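Local coordinates for glucokinase (Leishmania braziliensis MHOM/BR/75/M2904, PDB 6EDI), which probably phosphorylates D-glucose with ATP, as glucokinases of the actin-like ATPase superfamily do, and forms a dimer, at residues F87-E90 / V91-L95; V140-V144 / E145-K149; G332-A335 / E336-M339. One frame throughout, in Å; residues are numbered along the deposited sequence.

Contact 1: residues F87-E90 / V91-L95; sequences FFDE and VLQHL
V91 lays its CG2 methyl over the carbonyl oxygen of F87, one helical turn earlier, with CG2 3.3 Å from that O. The valine's first torsion accounts for this: CG1 stands anti to the backbone N (chi1 171°), which leaves CG2 beside that N and therefore next to the carbonyl that the N-H engages. The bond itself, V91 N to F87 O, measures 3.0 Å. At L92 it is only CB that comes near the corresponding carbonyl, 3.3 Å from F88 O, which the L92 N bonds.

On the exposed side, the side chains of D89 and Q93 cross at a slant. D89 has CG anti to its backbone N (chi1 -161°), which swings the carboxylate along the helix until OD2 comes 3.1 Å from the aliphatic CG of Q93. The backbone between the same two residues is joined by a short bond, Q93 N to D89 O at 2.7 Å, close to straight at both ends, with an N-H...O angle of 172°. The following bond is less well aimed: H94 N reaches E90 O at 3.1 Å from well above the carbonyl plane.

These four consecutive i to i+4 bonds identify a regular alpha-helical turn within helix 84-98, which packs on the N-terminal mixed sheet. V91 touches F56 and F74 of that sheet, and the ring of F87 stacks on F74. The imidazole of H94 leads away from the turn and uses NE2 to bond to A27 N in the first turn of helix 26-32.

The chemistry is that of an amphipathic helix: backbone bonds satisfy the carbonyls, aromatic and branched apolar groups are buried, and the D89 carboxylate stays on the exposed face.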
ATOM      1  N   PHE A  87      17.617  28.199  -6.290  1.00 37.07           N
ATOM      2  CA  PHE A  87      18.729  27.254  -6.199  1.00 36.12           C
ATOM      3  C   PHE A  87      18.943  26.507  -7.518  1.00 33.39           C
ATOM      4  O   PHE A  87      20.071  26.391  -7.998  1.00 34.22           O
ATOM      5  CB  PHE A  87      18.521  26.254  -5.057  1.00 35.75           C
ATOM      6  CG  PHE A  87      18.349  26.890  -3.705  1.00 39.32           C
ATOM      7  CD1 PHE A  87      18.871  28.147  -3.438  1.00 36.48           C
ATOM      8  CD2 PHE A  87      17.651  26.225  -2.704  1.00 40.66           C
ATOM      9  CE1 PHE A  87      18.704  28.738  -2.192  1.00 41.70           C
ATOM     10  CE2 PHE A  87      17.479  26.798  -1.450  1.00 41.25           C
ATOM     11  CZ  PHE A  87      18.011  28.061  -1.191  1.00 43.69           C
ATOM     12  N   PHE A  88      17.860  26.000  -8.097  1.00 34.38           N
ATOM     13  CA  PHE A  88      17.970  25.277  -9.357  1.00 34.17           C
ATOM     14  C   PHE A  88      18.535  26.189 -10.444  1.00 36.80           C
ATOM     15  O   PHE A  88      19.376  25.773 -11.243  1.00 36.37           O
ATOM     16  CB  PHE A  88      16.619  24.706  -9.782  1.00 34.75           C
ATOM     17  CG  PHE A  88      16.041  23.732  -8.804  1.00 35.58           C
ATOM     18  CD1 PHE A  88      16.871  22.979  -7.976  1.00 34.35           C
ATOM     19  CD2 PHE A  88      14.663  23.578  -8.701  1.00 33.64           C
ATOM     20  CE1 PHE A  88      16.326  22.078  -7.052  1.00 31.48           C
ATOM     21  CE2 PHE A  88      14.111  22.692  -7.787  1.00 33.50           C
ATOM     22  CZ  PHE A  88      14.947  21.937  -6.961  1.00 31.24           C
ATOM     23  N   ASP A  89      18.096  27.445 -10.449  1.00 36.88           N
ATOM     24  CA  ASP A  89      18.626  28.403 -11.412  1.00 37.62           C
ATOM     25  C   ASP A  89      20.114  28.717 -11.171  1.00 34.84           C
ATOM     26  O   ASP A  89      20.888  28.787 -12.125  1.00 37.79           O
ATOM     27  CB  ASP A  89      17.783  29.678 -11.458  1.00 39.15           C
ATOM     28  CG  ASP A  89      18.013  30.469 -12.728  1.00 47.44           C
ATOM     29  OD1 ASP A  89      17.436  30.090 -13.771  1.00 47.77           O
ATOM     30  OD2 ASP A  89      18.784  31.454 -12.691  1.00 47.30           O
ATOM     31  N   GLU A  90      20.526  28.878  -9.914  1.00 33.60           N
ATOM     32  CA  GLU A  90      21.952  29.075  -9.622  1.00 37.95           C
ATOM     33  C   GLU A  90      22.814  27.897 -10.082  1.00 38.83           C
ATOM     34  O   GLU A  90      23.951  28.086 -10.514  1.00 35.65           O
ATOM     35  CB  GLU A  90      22.197  29.330  -8.130  1.00 39.86           C
ATOM     36  CG  GLU A  90      21.537  30.572  -7.575  1.00 42.93           C
ATOM     37  CD  GLU A  90      22.403  31.281  -6.547  1.00 47.79           C
ATOM     38  OE1 GLU A  90      22.492  30.808  -5.393  1.00 47.71           O
ATOM     39  OE2 GLU A  90      23.000  32.316  -6.905  1.00 56.52           O
ATOM     40  N   VAL A  91      22.283  26.681  -9.975  1.00 37.88           N
ATOM     41  CA  VAL A  91      23.020  25.496 -10.416  1.00 34.13           C
ATOM     42  C   VAL A  91      23.109  25.503 -11.934  1.00 37.56           C
ATOM     43  O   VAL A  91      24.178  25.276 -12.520  1.00 36.17           O
ATOM     44  CB  VAL A  91      22.334  24.196  -9.954  1.00 31.16           C
ATOM     45  CG1 VAL A  91      22.990  22.974 -10.605  1.00 32.27           C
ATOM     46  CG2 VAL A  91      22.378  24.077  -8.442  1.00 35.89           C
ATOM     47  N   LEU A  92      21.973  25.791 -12.557  1.00 35.14           N
ATOM     48  CA  LEU A  92      21.858  25.784 -14.003  1.00 41.82           C
ATOM     49  C   LEU A  92      22.705  26.901 -14.634  1.00 43.16           C
ATOM     50  O   LEU A  92      23.478  26.645 -15.550  1.00 45.48           O
ATOM     51  CB  LEU A  92      20.384  25.882 -14.407  1.00 42.89           C
ATOM     52  CG  LEU A  92      19.925  25.081 -15.627  1.00 48.72           C
ATOM     53  CD1 LEU A  92      20.990  24.087 -16.068  1.00 46.94           C
ATOM     54  CD2 LEU A  92      18.612  24.365 -15.344  1.00 44.39           C
ATOM     55  N   GLN A  93      22.589  28.124 -14.120  1.00 44.39           N
ATOM     56  CA  GLN A  93      23.401  29.232 -14.623  1.00 46.90           C
ATOM     57  C   GLN A  93      24.894  28.980 -14.392  1.00 45.46           C
ATOM     58  O   GLN A  93      25.732  29.415 -15.185  1.00 47.77           O
ATOM     59  CB  GLN A  93      22.974  30.578 -14.012  1.00 47.09           C
ATOM     60  CG  GLN A  93      21.487  30.953 -14.207  1.00 48.50           C
ATOM     61  CD  GLN A  93      20.967  30.777 -15.635  1.00 51.82           C
ATOM     62  OE1 GLN A  93      19.886  30.217 -15.848  1.00 59.83           O
ATOM     63  NE2 GLN A  93      21.718  31.275 -16.614  1.00 56.10           N
ATOM     64  N   HIS A  94      25.234  28.262 -13.324  1.00 41.92           N
ATOM     65  CA  HIS A  94      26.638  27.948 -13.061  1.00 42.91           C
ATOM     66  C   HIS A  94      27.177  26.955 -14.078  1.00 42.51           C
ATOM     67  O   HIS A  94      28.324  27.065 -14.506  1.00 44.62           O
ATOM     68  CB  HIS A  94      26.844  27.367 -11.663  1.00 39.85           C
ATOM     69  CG  HIS A  94      28.211  26.790 -11.447  1.00 44.25           C
ATOM     70  ND1 HIS A  94      29.265  27.538 -10.970  1.00 40.58           N
ATOM     71  CD2 HIS A  94      28.695  25.540 -11.647  1.00 40.73           C
ATOM     72  CE1 HIS A  94      30.340  26.775 -10.884  1.00 41.65           C
ATOM     73  NE2 HIS A  94      30.023  25.558 -11.288  1.00 42.01           N
ATOM     74  N   LEU A  95      26.361  25.963 -14.433  1.00 40.94           N
ATOM     75  CA  LEU A  95      26.768  24.965 -15.413  1.00 40.98           C
ATOM     76  C   LEU A  95      26.974  25.577 -16.799  1.00 44.80           C
ATOM     77  O   LEU A  95      27.909  25.207 -17.505  1.00 45.44           O
ATOM     78  CB  LEU A  95      25.759  23.813 -15.489  1.00 39.49           C
ATOM     79  CG  LEU A  95      25.627  22.898 -14.271  1.00 35.44           C
ATOM     80  CD1 LEU A  95      24.509  21.877 -14.505  1.00 32.13           C
ATOM     81  CD2 LEU A  95      26.936  22.196 -13.981  1.00 30.79           C
TER

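Contact 2: residues V140-V144 / E145-K149; sequences VDYPV and ELFPK
With chi1 near -68° in Y142 and -58° in F147, CG of each stands anti to its own carbonyl carbon, and the two rings are brought together across the bend. The tyrosine then presents CB to the phenylalanine, 3.6 Å from CD1 of F147, and places its CD2 over the centre of one face of the F147 ring. The rings meet obliquely, with centroids 5.3 Å apart and planes at 49°, so the pair is neither a parallel stack nor a T-shape.

One carbonyl organises the backbone. P143 O accepts two N-H groups: L146 N at 2.9 Å, from above the carbonyl plane, and F147 N at 2.7 Å, within that plane. The same oxygen lies at the edge of the F147 ring, 3.5 Å from CD1.

An i to i+3 bond together with an i to i+4 bond, with V144, E145 and L146 all in right-handed helical backbone angles, defines an alpha-turn. It lies in the connection from strand 137-138 to strand 152-156. P148 has no N-H to offer V144 O, and the helical bonding is not carried on there; instead P148 CA makes a C-H...O contact with V144 O at 3.4 Å. A second such contact links V144 CA to F147 O, 3.5 Å apart.

Both aromatic rings point into the domain, where V115 of strand 110-117 touches each of them. On the outer side of the turn, the carboxylate of E145 has a long, weak ion pair, from OE2 to K96 NZ, near the end of helix 84-98.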
ATOM      1  N   VAL A 140       5.928  21.388 -11.597  1.00 37.59           N
ATOM      2  CA  VAL A 140       5.821  22.026 -12.909  1.00 37.34           C
ATOM      3  C   VAL A 140       6.614  23.346 -13.012  1.00 43.10           C
ATOM      4  O   VAL A 140       7.027  23.742 -14.105  1.00 43.08           O
ATOM      5  CB  VAL A 140       4.339  22.259 -13.283  1.00 38.98           C
ATOM      6  CG1 VAL A 140       3.732  23.335 -12.404  1.00 39.62           C
ATOM      7  CG2 VAL A 140       4.204  22.621 -14.757  1.00 45.85           C
ATOM      8  N   ASP A 141       6.843  24.017 -11.883  1.00 36.70           N
ATOM      9  CA  ASP A 141       7.600  25.274 -11.898  1.00 40.60           C
ATOM     10  C   ASP A 141       9.109  25.067 -12.025  1.00 39.49           C
ATOM     11  O   ASP A 141       9.863  26.030 -12.192  1.00 40.70           O
ATOM     12  CB  ASP A 141       7.312  26.106 -10.644  1.00 41.19           C
ATOM     13  CG  ASP A 141       5.901  26.667 -10.618  1.00 40.81           C
ATOM     14  OD1 ASP A 141       5.184  26.539 -11.635  1.00 47.68           O
ATOM     15  OD2 ASP A 141       5.516  27.241  -9.577  1.00 45.96           O
ATOM     16  N   TYR A 142       9.546  23.813 -11.935  1.00 37.96           N
ATOM     17  CA  TYR A 142      10.971  23.499 -11.851  1.00 35.27           C
ATOM     18  C   TYR A 142      11.622  23.444 -13.224  1.00 35.45           C
ATOM     19  O   TYR A 142      10.968  23.080 -14.203  1.00 33.04           O
ATOM     20  CB  TYR A 142      11.188  22.165 -11.127  1.00 33.52           C
ATOM     21  CG  TYR A 142      10.828  22.188  -9.658  1.00 32.23           C
ATOM     22  CD1 TYR A 142      10.481  23.375  -9.018  1.00 31.97           C
ATOM     23  CD2 TYR A 142      10.845  21.020  -8.913  1.00 33.01           C
ATOM     24  CE1 TYR A 142      10.151  23.398  -7.683  1.00 29.67           C
ATOM     25  CE2 TYR A 142      10.526  21.024  -7.576  1.00 32.06           C
ATOM     26  CZ  TYR A 142      10.179  22.217  -6.965  1.00 33.17           C
ATOM     27  OH  TYR A 142       9.854  22.230  -5.634  1.00 32.67           O
ATOM     28  N   PRO A 143      12.917  23.812 -13.296  1.00 31.35           N
ATOM     29  CA  PRO A 143      13.750  23.796 -14.506  1.00 35.93           C
ATOM     30  C   PRO A 143      13.726  22.461 -15.222  1.00 34.01           C
ATOM     31  O   PRO A 143      14.212  21.472 -14.679  1.00 35.09           O
ATOM     32  CB  PRO A 143      15.153  23.999 -13.944  1.00 36.76           C
ATOM     33  CG  PRO A 143      14.952  24.839 -12.753  1.00 38.52           C
ATOM     34  CD  PRO A 143      13.651  24.379 -12.145  1.00 35.56           C
ATOM     35  N   VAL A 144      13.211  22.445 -16.444  1.00 35.13           N
ATOM     36  CA  VAL A 144      13.081  21.215 -17.203  1.00 39.28           C
ATOM     37  C   VAL A 144      14.431  20.544 -17.476  1.00 38.00           C
ATOM     38  O   VAL A 144      14.515  19.323 -17.618  1.00 34.22           O
ATOM     39  CB  VAL A 144      12.289  21.477 -18.496  1.00 37.31           C
ATOM     40  CG1 VAL A 144      13.123  21.161 -19.734  1.00 38.01           C
ATOM     41  CG2 VAL A 144      11.020  20.708 -18.462  1.00 35.22           C
ATOM     42  N   GLU A 145      15.489  21.343 -17.526  1.00 35.59           N
ATOM     43  CA  GLU A 145      16.811  20.790 -17.754  1.00 35.82           C
ATOM     44  C   GLU A 145      17.280  19.969 -16.554  1.00 35.39           C
ATOM     45  O   GLU A 145      18.099  19.059 -16.701  1.00 31.84           O
ATOM     46  CB  GLU A 145      17.804  21.913 -18.057  1.00 39.84           C
ATOM     47  CG  GLU A 145      17.376  22.821 -19.206  1.00 43.37           C
ATOM     48  CD  GLU A 145      18.175  24.111 -19.260  1.00 48.44           C
ATOM     49  OE1 GLU A 145      17.820  25.061 -18.530  1.00 52.48           O
ATOM     50  OE2 GLU A 145      19.160  24.177 -20.026  1.00 51.37           O
ATOM     51  N   LEU A 146      16.777  20.298 -15.365  1.00 32.99           N
ATOM     52  CA  LEU A 146      17.107  19.509 -14.176  1.00 34.33           C
ATOM     53  C   LEU A 146      16.004  18.514 -13.865  1.00 32.59           C
ATOM     54  O   LEU A 146      16.247  17.484 -13.235  1.00 31.01           O
ATOM     55  CB  LEU A 146      17.369  20.402 -12.957  1.00 33.01           C
ATOM     56  CG  LEU A 146      18.550  21.352 -13.124  1.00 37.66           C
ATOM     57  CD1 LEU A 146      18.830  22.134 -11.853  1.00 33.21           C
ATOM     58  CD2 LEU A 146      19.790  20.579 -13.561  1.00 31.21           C
ATOM     59  N   PHE A 147      14.794  18.815 -14.321  1.00 30.60           N
ATOM     60  CA  PHE A 147      13.656  17.945 -14.049  1.00 32.19           C
ATOM     61  C   PHE A 147      12.880  17.650 -15.320  1.00 29.46           C
ATOM     62  O   PHE A 147      11.870  18.312 -15.604  1.00 33.36           O
ATOM     63  CB  PHE A 147      12.750  18.553 -12.973  1.00 28.48           C
ATOM     64  CG  PHE A 147      13.468  18.826 -11.676  1.00 34.61           C
ATOM     65  CD1 PHE A 147      14.116  20.042 -11.464  1.00 31.98           C
ATOM     66  CD2 PHE A 147      13.523  17.852 -10.683  1.00 30.36           C
ATOM     67  CE1 PHE A 147      14.798  20.287 -10.277  1.00 31.82           C
ATOM     68  CE2 PHE A 147      14.195  18.082  -9.497  1.00 30.22           C
ATOM     69  CZ  PHE A 147      14.836  19.306  -9.288  1.00 32.95           C
ATOM     70  N   PRO A 148      13.346  16.640 -16.083  1.00 31.44           N
ATOM     71  CA  PRO A 148      12.778  16.366 -17.406  1.00 36.43           C
ATOM     72  C   PRO A 148      11.307  16.019 -17.334  1.00 36.23           C
ATOM     73  O   PRO A 148      10.866  15.350 -16.386  1.00 30.86           O
ATOM     74  CB  PRO A 148      13.594  15.162 -17.905  1.00 33.79           C
ATOM     75  CG  PRO A 148      14.903  15.271 -17.208  1.00 28.92           C
ATOM     76  CD  PRO A 148      14.535  15.803 -15.817  1.00 28.31           C
ATOM     77  N   LYS A 149      10.565  16.503 -18.324  1.00 33.36           N
ATOM     78  CA  LYS A 149       9.143  16.236 -18.450  1.00 37.16           C
ATOM     79  C   LYS A 149       8.908  14.740 -18.392  1.00 34.83           C
ATOM     80  O   LYS A 149       9.612  13.984 -19.052  1.00 35.42           O
ATOM     81  CB  LYS A 149       8.625  16.800 -19.782  1.00 38.51           C
ATOM     82  CG  LYS A 149       7.225  16.322 -20.157  1.00 35.05           C
ATOM     83  CD  LYS A 149       6.815  16.797 -21.553  1.00 41.80           C
ATOM     84  CE  LYS A 149       5.522  16.123 -22.021  1.00 43.67           C
ATOM     85  NZ  LYS A 149       5.086  16.598 -23.376  1.00 44.97           N
TER

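Contact 3: residues G332-A335 / E336-M339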
ATOM      1  N   GLY A 332       5.587  -4.478  16.886  1.00 22.54           N
ATOM      2  CA  GLY A 332       4.135  -4.650  16.890  1.00 29.15           C
ATOM      3  C   GLY A 332       3.461  -3.956  15.711  1.00 27.23           C
ATOM      4  O   GLY A 332       2.548  -4.513  15.090  1.00 25.12           O
ATOM      5  N   LEU A 333       3.922  -2.742  15.398  1.00 24.53           N
ATOM      6  CA  LEU A 333       3.464  -2.029  14.208  1.00 27.76           C
ATOM      7  C   LEU A 333       3.815  -2.839  12.977  1.00 27.57           C
ATOM      8  O   LEU A 333       2.977  -3.013  12.091  1.00 25.27           O
ATOM      9  CB  LEU A 333       4.096  -0.635  14.101  1.00 27.51           C
ATOM     10  CG  LEU A 333       4.001   0.049  12.732  1.00 25.50           C
ATOM     11  CD1 LEU A 333       2.576   0.420  12.345  1.00 26.00           C
ATOM     12  CD2 LEU A 333       4.890   1.279  12.684  1.00 26.95           C
ATOM     13  N   THR A 334       5.050  -3.341  12.919  1.00 24.91           N
ATOM     14  CA  THR A 334       5.447  -4.158  11.765  1.00 22.04           C
ATOM     15  C   THR A 334       4.669  -5.463  11.654  1.00 24.14           C
ATOM     16  O   THR A 334       4.582  -6.040  10.580  1.00 24.15           O
ATOM     17  CB  THR A 334       6.945  -4.487  11.737  1.00 24.45           C
ATOM     18  OG1 THR A 334       7.276  -5.358  12.830  1.00 25.35           O
ATOM     19  CG2 THR A 334       7.783  -3.217  11.804  1.00 24.86           C
ATOM     20  N   ALA A 335       4.115  -5.964  12.751  1.00 26.27           N
ATOM     21  CA  ALA A 335       3.293  -7.166  12.612  1.00 22.77           C
ATOM     22  C   ALA A 335       2.076  -6.829  11.760  1.00 22.71           C
ATOM     23  O   ALA A 335       1.661  -7.612  10.884  1.00 24.76           O
ATOM     24  CB  ALA A 335       2.869  -7.694  13.983  1.00 23.53           C
ATOM     25  N   GLU A 336       1.495  -5.659  12.019  1.00 22.92           N
ATOM     26  CA  GLU A 336       0.382  -5.171  11.199  1.00 24.98           C
ATOM     27  C   GLU A 336       0.775  -4.896   9.738  1.00 26.83           C
ATOM     28  O   GLU A 336       0.046  -5.262   8.818  1.00 23.79           O
ATOM     29  CB  GLU A 336      -0.261  -3.918  11.817  1.00 27.22           C
ATOM     30  CG  GLU A 336      -0.880  -4.112  13.210  1.00 24.88           C
ATOM     31  CD  GLU A 336      -1.710  -5.384  13.366  1.00 27.49           C
ATOM     32  OE1 GLU A 336      -2.362  -5.851  12.402  1.00 22.70           O
ATOM     33  OE2 GLU A 336      -1.723  -5.924  14.489  1.00 25.11           O
ATOM     34  N   THR A 337       1.916  -4.253   9.512  1.00 23.35           N
ATOM     35  CA  THR A 337       2.297  -3.918   8.136  1.00 22.63           C
ATOM     36  C   THR A 337       2.691  -5.169   7.360  1.00 22.59           C
ATOM     37  O   THR A 337       2.403  -5.286   6.161  1.00 21.78           O
ATOM     38  CB  THR A 337       3.414  -2.842   8.079  1.00 21.83           C
ATOM     39  OG1 THR A 337       4.618  -3.343   8.680  1.00 22.68           O
ATOM     40  CG2 THR A 337       2.963  -1.581   8.820  1.00 21.94           C
ATOM     41  N   THR A 338       3.312  -6.119   8.063  1.00 20.26           N
ATOM     42  CA  THR A 338       3.749  -7.373   7.470  1.00 24.81           C
ATOM     43  C   THR A 338       2.529  -8.174   7.050  1.00 23.09           C
ATOM     44  O   THR A 338       2.489  -8.753   5.954  1.00 22.84           O
ATOM     45  CB  THR A 338       4.608  -8.185   8.449  1.00 24.73           C
ATOM     46  OG1 THR A 338       5.795  -7.435   8.771  1.00 24.06           O
ATOM     47  CG2 THR A 338       4.996  -9.530   7.866  1.00 22.00           C
ATOM     48  N   MET A 339       1.519  -8.224   7.911  1.00 21.12           N
ATOM     49  CA  MET A 339       0.287  -8.884   7.495  1.00 20.66           C
ATOM     50  C   MET A 339      -0.401  -8.167   6.318  1.00 22.10           C
ATOM     51  O   MET A 339      -0.812  -8.812   5.369  1.00 25.01           O
ATOM     52  CB  MET A 339      -0.677  -9.042   8.681  1.00 23.88           C
ATOM     53  CG  MET A 339      -1.952  -9.815   8.316  1.00 26.19           C
ATOM     54  SD  MET A 339      -1.628 -11.524   7.866  1.00 24.77           S
ATOM     55  CE  MET A 339      -2.277 -11.556   6.203  1.00 26.83           C
TER
HETATM   56  O   HOH W   1       0.424  -5.686  16.347  1.00 26.26           O
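T337 N meets L333 O at 3.1 Å in the carbonyl plane, and M339 N meets A335 O at 3.0 Å; E336 N to G332 O, 3.4 Å, is weak. These backbone bonds link each carbonyl to the amide four residues on, as in an alpha-helix.

One side-chain hydroxyl adds to this at T334 O. T338, with OG1 beside its own N (chi1 -62°), donates from OG1 at 2.6 Å while its N donates at 2.8 Å, the two approaching from opposite faces of the carbonyl plane. T334 OG1 instead turns back to I331 O.

Water bridges the G332 carbonyl and the carboxylate of E336, donating to G332 O at 2.7 Å and to E336 OE2 at 2.8 Å. The acid is further held by S241 and H376, and by S239 of the second subunit.

Apolar contact between the two segments is slight: L333 CD1 lies 4.1 Å from T337 CG2.

This turn of helix 317-341 thus satisfies the buried hydroxyls of T334 and T338 with the helix's own carbonyls, whereas the E336 carboxylate depends on water and outside donors, whose gathering at the dimer interface would be expected to favour its ionised form.

How the contacts relate
Contacts 1 and 2 belong to one packing unit: their centres are 12 Å apart, and F88 of helix 84-98 fits against P143 and F147 of the loop, with F88 CB 3.4 Å from P143 CG. Each has a buried apolar side toward the N-terminal sheet and an outer side with charged groups. Contact 3 lies across the chain's centre, about 28 Å from contact 2 between nearest atoms, in the other half of the molecule. It is wholly buried, yet richer in side-chain hydrogen bonds, and it alone of the three touches the second subunit. Contacts 1 and 3 are mid-helix turns, whereas contact 2 is a single turn in the connection between two strands.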